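Local atomic coordinates of catalase-3 (Neurospora crassa, PDB entry 4AJ9), a protein that breaks down hydrogen peroxide to water and oxygen with a heme cofactor, an activity that probably shields the fungal cell from peroxide damage. Residues L32-G35 and T40-E43; R67-H72 and M317-E322. All coordinates share one frame; numbering follows the deposited sequence.

Contact 1: L32-G35 and T40-E43; sequences LKAG and TLLE
Leu-32 meets the 40-43 segment with both its backbone and its side chain. Its carbonyl O accepts the amide of Leu-41, N to O 2.9 Å, in a nearly straight bond (163° at the hydrogen) that arrives 21° out of the carbonyl plane. Leu-32 O also takes a CH...O contact from Thr-40 CA, 3.4 Å away, and the CG2 methyl of that threonine lies close by, so the oxygen is wrapped by two consecutive residues. The side chain of Leu-32 has CG anti to the backbone N (chi1 178°), and from there CD2 reaches between two neighbours: it lies 3.8 Å from CD1 of Leu-41, the two leucines crossing at a slant, and 3.8 Å from CG of Glu-43.

At Lys-33 the backbone forms a single beta bridge with Thr-40, the CA atoms 4.5 Å apart, while its CB points away from 40-43, and NZ forms a salt bridge with Asp-147 and a hydrogen bond with the carbonyl O of Glu-433, both of the second subunit. This tight turn of the chain, with one isolated bridge, lies in the N-terminal arm of the catalase, which in this family threads among neighbouring subunits of the tetramer; Lys-33 and Ala-34 pair there as an antiparallel ladder with a strand of the second subunit, carrying the sheet across the interface.

Ala-34, the centre of an inverse gamma turn, sets its CB against the other branch of Leu-41, CB to CD2 3.8 Å. Leu-41 is thus held at both methyls, CD1 by Leu-32 and CD2 by Ala-34, and Leu-430 of the second subunit packs on it as well. The carboxylate of Glu-43 turns to other chains, bonding Ser-39 of the third subunit and Arg-424 of the fourth.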
loop_
_atom_site.group_PDB
_atom_site.type_symbol
_atom_site.label_atom_id
_atom_site.label_comp_id
_atom_site.label_asym_id
_atom_site.label_seq_id
_atom_site.Cartn_x
_atom_site.Cartn_y
_atom_site.Cartn_z
ATOM N N LEU C 32 2.418 9.126 28.607
ATOM C CA LEU C 32 3.342 8.702 29.651
ATOM C C LEU C 32 4.617 9.536 29.612
ATOM O O LEU C 32 5.262 9.614 28.577
ATOM C CB LEU C 32 3.686 7.222 29.457
ATOM C CG LEU C 32 4.694 6.647 30.457
ATOM C CD1 LEU C 32 4.114 6.698 31.872
ATOM C CD2 LEU C 32 5.036 5.207 30.063
ATOM N N LYS C 33 4.993 10.133 30.744
ATOM C CA LYS C 33 6.085 11.105 30.768
ATOM C C LYS C 33 7.172 10.742 31.774
ATOM O O LYS C 33 6.905 10.110 32.798
ATOM C CB LYS C 33 5.533 12.505 31.083
ATOM C CG LYS C 33 4.427 12.951 30.139
ATOM C CD LYS C 33 3.818 14.300 30.555
ATOM C CE LYS C 33 2.629 14.683 29.662
ATOM N NZ LYS C 33 1.433 13.805 29.845
ATOM N N ALA C 34 8.403 11.138 31.469
ATOM C CA ALA C 34 9.523 10.919 32.378
ATOM C C ALA C 34 9.590 12.099 33.342
ATOM O O ALA C 34 10.390 13.009 33.156
ATOM C CB ALA C 34 10.835 10.783 31.592
ATOM N N GLY C 35 8.728 12.098 34.357
ATOM C CA GLY C 35 8.710 13.185 35.322
ATOM C C GLY C 35 7.578 14.143 35.035
ATOM O O GLY C 35 7.025 14.134 33.931
ATOM N N THR C 40 7.856 12.697 26.584
ATOM C CA THR C 40 7.018 11.522 26.400
ATOM C C THR C 40 7.861 10.288 26.106
ATOM O O THR C 40 8.844 10.354 25.368
ATOM C CB THR C 40 5.987 11.752 25.290
ATOM O OG1 THR C 40 5.102 12.792 25.708
ATOM C CG2 THR C 40 5.174 10.464 25.008
ATOM N N LEU C 41 7.482 9.171 26.714
ATOM C CA LEU C 41 8.258 7.934 26.607
ATOM C C LEU C 41 7.877 7.140 25.377
ATOM O O LEU C 41 6.695 6.998 25.059
ATOM C CB LEU C 41 8.045 7.047 27.840
ATOM C CG LEU C 41 8.588 7.625 29.140
ATOM C CD1 LEU C 41 8.624 6.525 30.185
ATOM C CD2 LEU C 41 9.961 8.210 28.892
ATOM N N LEU C 42 8.884 6.596 24.706
ATOM C CA LEU C 42 8.641 5.702 23.587
ATOM C C LEU C 42 7.874 4.442 24.034
ATOM O O LEU C 42 7.196 3.802 23.223
ATOM C CB LEU C 42 9.974 5.326 22.923
ATOM C CG LEU C 42 9.898 4.433 21.680
ATOM C CD1 LEU C 42 9.222 5.186 20.536
ATOM C CD2 LEU C 42 11.302 3.982 21.301
ATOM N N GLU C 43 7.969 4.077 25.313
ATOM C CA GLU C 43 7.294 2.863 25.786
ATOM C C GLU C 43 5.809 3.074 26.027
ATOM O O GLU C 43 5.093 2.160 26.477
ATOM C CB GLU C 43 7.955 2.301 27.049
ATOM C CG GLU C 43 7.699 3.134 28.298
ATOM C CD GLU C 43 8.262 2.469 29.543
ATOM O OE1 GLU C 43 9.508 2.467 29.709
ATOM O OE2 GLU C 43 7.456 1.939 30.342
#

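Contact 2: R67-H72 and M317-E322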
loop_
_atom_site.group_PDB
_atom_site.type_symbol
_atom_site.label_atom_id
_atom_site.label_comp_id
_atom_site.label_asym_id
_atom_site.label_seq_id
_atom_site.Cartn_x
_atom_site.Cartn_y
_atom_site.Cartn_z
ATOM N N ARG C 67 -16.998 12.824 -4.475
ATOM C CA ARG C 67 -18.038 13.452 -3.648
ATOM C C ARG C 67 -19.397 12.772 -3.810
ATOM O O ARG C 67 -19.988 12.792 -4.890
ATOM C CB ARG C 67 -18.162 14.939 -4.005
ATOM C CG ARG C 67 -19.233 15.713 -3.210
ATOM C CD ARG C 67 -18.910 15.829 -1.725
ATOM N NE ARG C 67 -20.002 16.505 -1.002
ATOM C CZ ARG C 67 -20.004 16.795 0.294
ATOM N NH1 ARG C 67 -18.961 16.489 1.062
ATOM N NH2 ARG C 67 -21.067 17.390 0.829
ATOM N N GLY C 68 -19.892 12.150 -2.745
ATOM C CA GLY C 68 -21.216 11.561 -2.812
ATOM C C GLY C 68 -21.711 10.997 -1.502
ATOM O O GLY C 68 -21.023 11.067 -0.485
ATOM N N ALA C 69 -22.910 10.428 -1.536
ATOM C CA ALA C 69 -23.555 9.920 -0.345
ATOM C C ALA C 69 -24.512 8.803 -0.722
ATOM O O ALA C 69 -25.036 8.765 -1.840
ATOM C CB ALA C 69 -24.297 11.048 0.382
ATOM N N GLY C 70 -24.738 7.878 0.197
ATOM C CA GLY C 70 -25.549 6.729 -0.130
ATOM C C GLY C 70 -26.459 6.221 0.965
ATOM O O GLY C 70 -26.452 6.727 2.096
ATOM N N ALA C 71 -27.250 5.206 0.618
ATOM C CA ALA C 71 -28.211 4.637 1.555
ATOM C C ALA C 71 -28.555 3.204 1.200
ATOM O O ALA C 71 -28.374 2.785 0.054
ATOM C CB ALA C 71 -29.485 5.488 1.607
ATOM N N HIS C 72 -29.036 2.461 2.193
ATOM C CA HIS C 72 -29.542 1.103 1.988
ATOM C C HIS C 72 -31.020 1.129 1.636
ATOM O O HIS C 72 -31.737 2.059 2.002
ATOM C CB HIS C 72 -29.372 0.263 3.259
ATOM C CG HIS C 72 -27.942 0.058 3.670
ATOM N ND1 HIS C 72 -27.225 -1.074 3.343
ATOM C CD2 HIS C 72 -27.103 0.838 4.393
ATOM C CE1 HIS C 72 -26.004 -0.979 3.839
ATOM N NE2 HIS C 72 -25.904 0.171 4.482
ATOM N N MET C 317 -24.852 3.388 9.214
ATOM C CA MET C 317 -24.485 3.588 10.611
ATOM C C MET C 317 -23.118 4.268 10.705
ATOM O O MET C 317 -22.929 5.198 11.492
ATOM C CB MET C 317 -24.478 2.250 11.357
ATOM C CG MET C 317 -24.063 2.354 12.827
ATOM S SD MET C 317 -24.159 0.765 13.695
ATOM C CE MET C 317 -25.937 0.644 13.945
ATOM N N ASN C 318 -22.164 3.786 9.910
ATOM C CA ASN C 318 -20.874 4.453 9.755
ATOM C C ASN C 318 -20.624 4.768 8.275
ATOM O O ASN C 318 -20.497 3.861 7.452
ATOM C CB ASN C 318 -19.739 3.583 10.319
ATOM C CG ASN C 318 -18.388 4.297 10.315
ATOM O OD1 ASN C 318 -17.593 4.143 9.390
ATOM N ND2 ASN C 318 -18.123 5.068 11.361
ATOM N N TYR C 319 -20.549 6.051 7.949
ATOM C CA TYR C 319 -20.391 6.490 6.565
ATOM C C TYR C 319 -19.131 5.929 5.907
ATOM O O TYR C 319 -19.173 5.460 4.761
ATOM C CB TYR C 319 -20.382 8.025 6.520
ATOM C CG TYR C 319 -20.169 8.621 5.153
ATOM C CD1 TYR C 319 -18.890 8.714 4.602
ATOM C CD2 TYR C 319 -21.234 9.122 4.423
ATOM C CE1 TYR C 319 -18.695 9.268 3.352
ATOM C CE2 TYR C 319 -21.044 9.691 3.177
ATOM C CZ TYR C 319 -19.776 9.753 2.645
ATOM O OH TYR C 319 -19.590 10.316 1.403
ATOM N N PHE C 320 -18.005 5.980 6.620
ATOM C CA PHE C 320 -16.753 5.499 6.039
ATOM C C PHE C 320 -16.813 4.006 5.720
ATOM O O PHE C 320 -16.442 3.585 4.621
ATOM C CB PHE C 320 -15.541 5.779 6.942
ATOM C CG PHE C 320 -14.255 5.156 6.425
ATOM C CD1 PHE C 320 -13.937 3.846 6.736
ATOM C CD2 PHE C 320 -13.387 5.877 5.612
ATOM C CE1 PHE C 320 -12.775 3.262 6.263
ATOM C CE2 PHE C 320 -12.215 5.294 5.137
ATOM C CZ PHE C 320 -11.918 3.982 5.468
ATOM N N ALA C 321 -17.253 3.208 6.688
ATOM C CA ALA C 321 -17.261 1.751 6.529
ATOM C C ALA C 321 -18.170 1.328 5.387
ATOM O O ALA C 321 -17.903 0.350 4.692
ATOM C CB ALA C 321 -17.711 1.076 7.822
ATOM N N GLU C 322 -19.253 2.075 5.217
ATOM C CA GLU C 322 -20.286 1.740 4.244
ATOM C C GLU C 322 -20.169 2.542 2.951
ATOM O O GLU C 322 -19.726 2.013 1.921
ATOM C CB GLU C 322 -21.674 1.889 4.887
ATOM C CG GLU C 322 -21.859 0.949 6.060
ATOM C CD GLU C 322 -23.170 1.150 6.808
ATOM O OE1 GLU C 322 -24.249 0.960 6.200
ATOM O OE2 GLU C 322 -23.113 1.487 8.011
HETATM O O HOH W 1 -17.651 12.032 -0.539
#
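His-72 and Glu-322 are joined by a short hydrogen bond, NE2 to OE1 2.5 Å, in which NE2 meets OE1 nearly along the C-O axis of the carboxylate oxygen. The acceptor sits at the ring edge, 13° out of its plane, whereas the ring and carboxylate planes are turned 49° against each other. At the other end, the hydroxyl of Tyr-319 donates to the carbonyl of Gly-68, OH to O 2.5 Å, with the oxygen at the edge of the phenol ring. Its chi1 of 178° swings the phenol ring out opposite the backbone N, across to the strand, and brings CE2 to 4.5 Å from CB of Ala-69. A water accepts from Gly-68 N and donates to Tyr-319 OH, bridging the pair a second time.

Two side chains of helix 319-324 tie it to strand 68-77 of the antiparallel catalase beta-barrel. The strand begins shortly after His-65, the predicted catalytic histidine, and Gly-68 lies about 7 Å from a bound heme.

Behind the first shell, Glu-322 OE2 is gripped by two backbone amides from one face of its plane, Met-317 N at 2.8 Å on the syn side and Asn-318 N at 3.1 Å on the anti side, and Arg-3 adds a salt bridge. A glutamine in place of Glu-322 would probably leave Arg-3 without its charged mate and set an NH2 group, which cannot accept, against either the N-H of His-72 or the amides of Met-317 and Asn-318. Asn-318 in turn N-caps the helix, its OD1 accepting Ala-321 N at 2.9 Å, while Phe-100 meets the His-72 ring edge-to-face.

Contact 1 is complete in the chain before the first residue of contact 2: the turn between 32-35 and 40-43 is local, made across four intervening residues, whereas 67-72 and 317-322 come together from 245 residues apart. Their centres are 39 Å from each other and their nearest atoms about 26 Å, so they do not touch, although all four segments are part of the catalase domain family. Contact 1 lies in the projecting N-terminal arm, about 50 Å from the centre of the chain, with helix 45-55 next in sequence; contact 2, about 14 Å from that centre, joins barrel strand 68-77 to helix 319-324. Both are touched by the second and fourth subunits, so the tetramer interface extends from the arm to the helix beside the barrel.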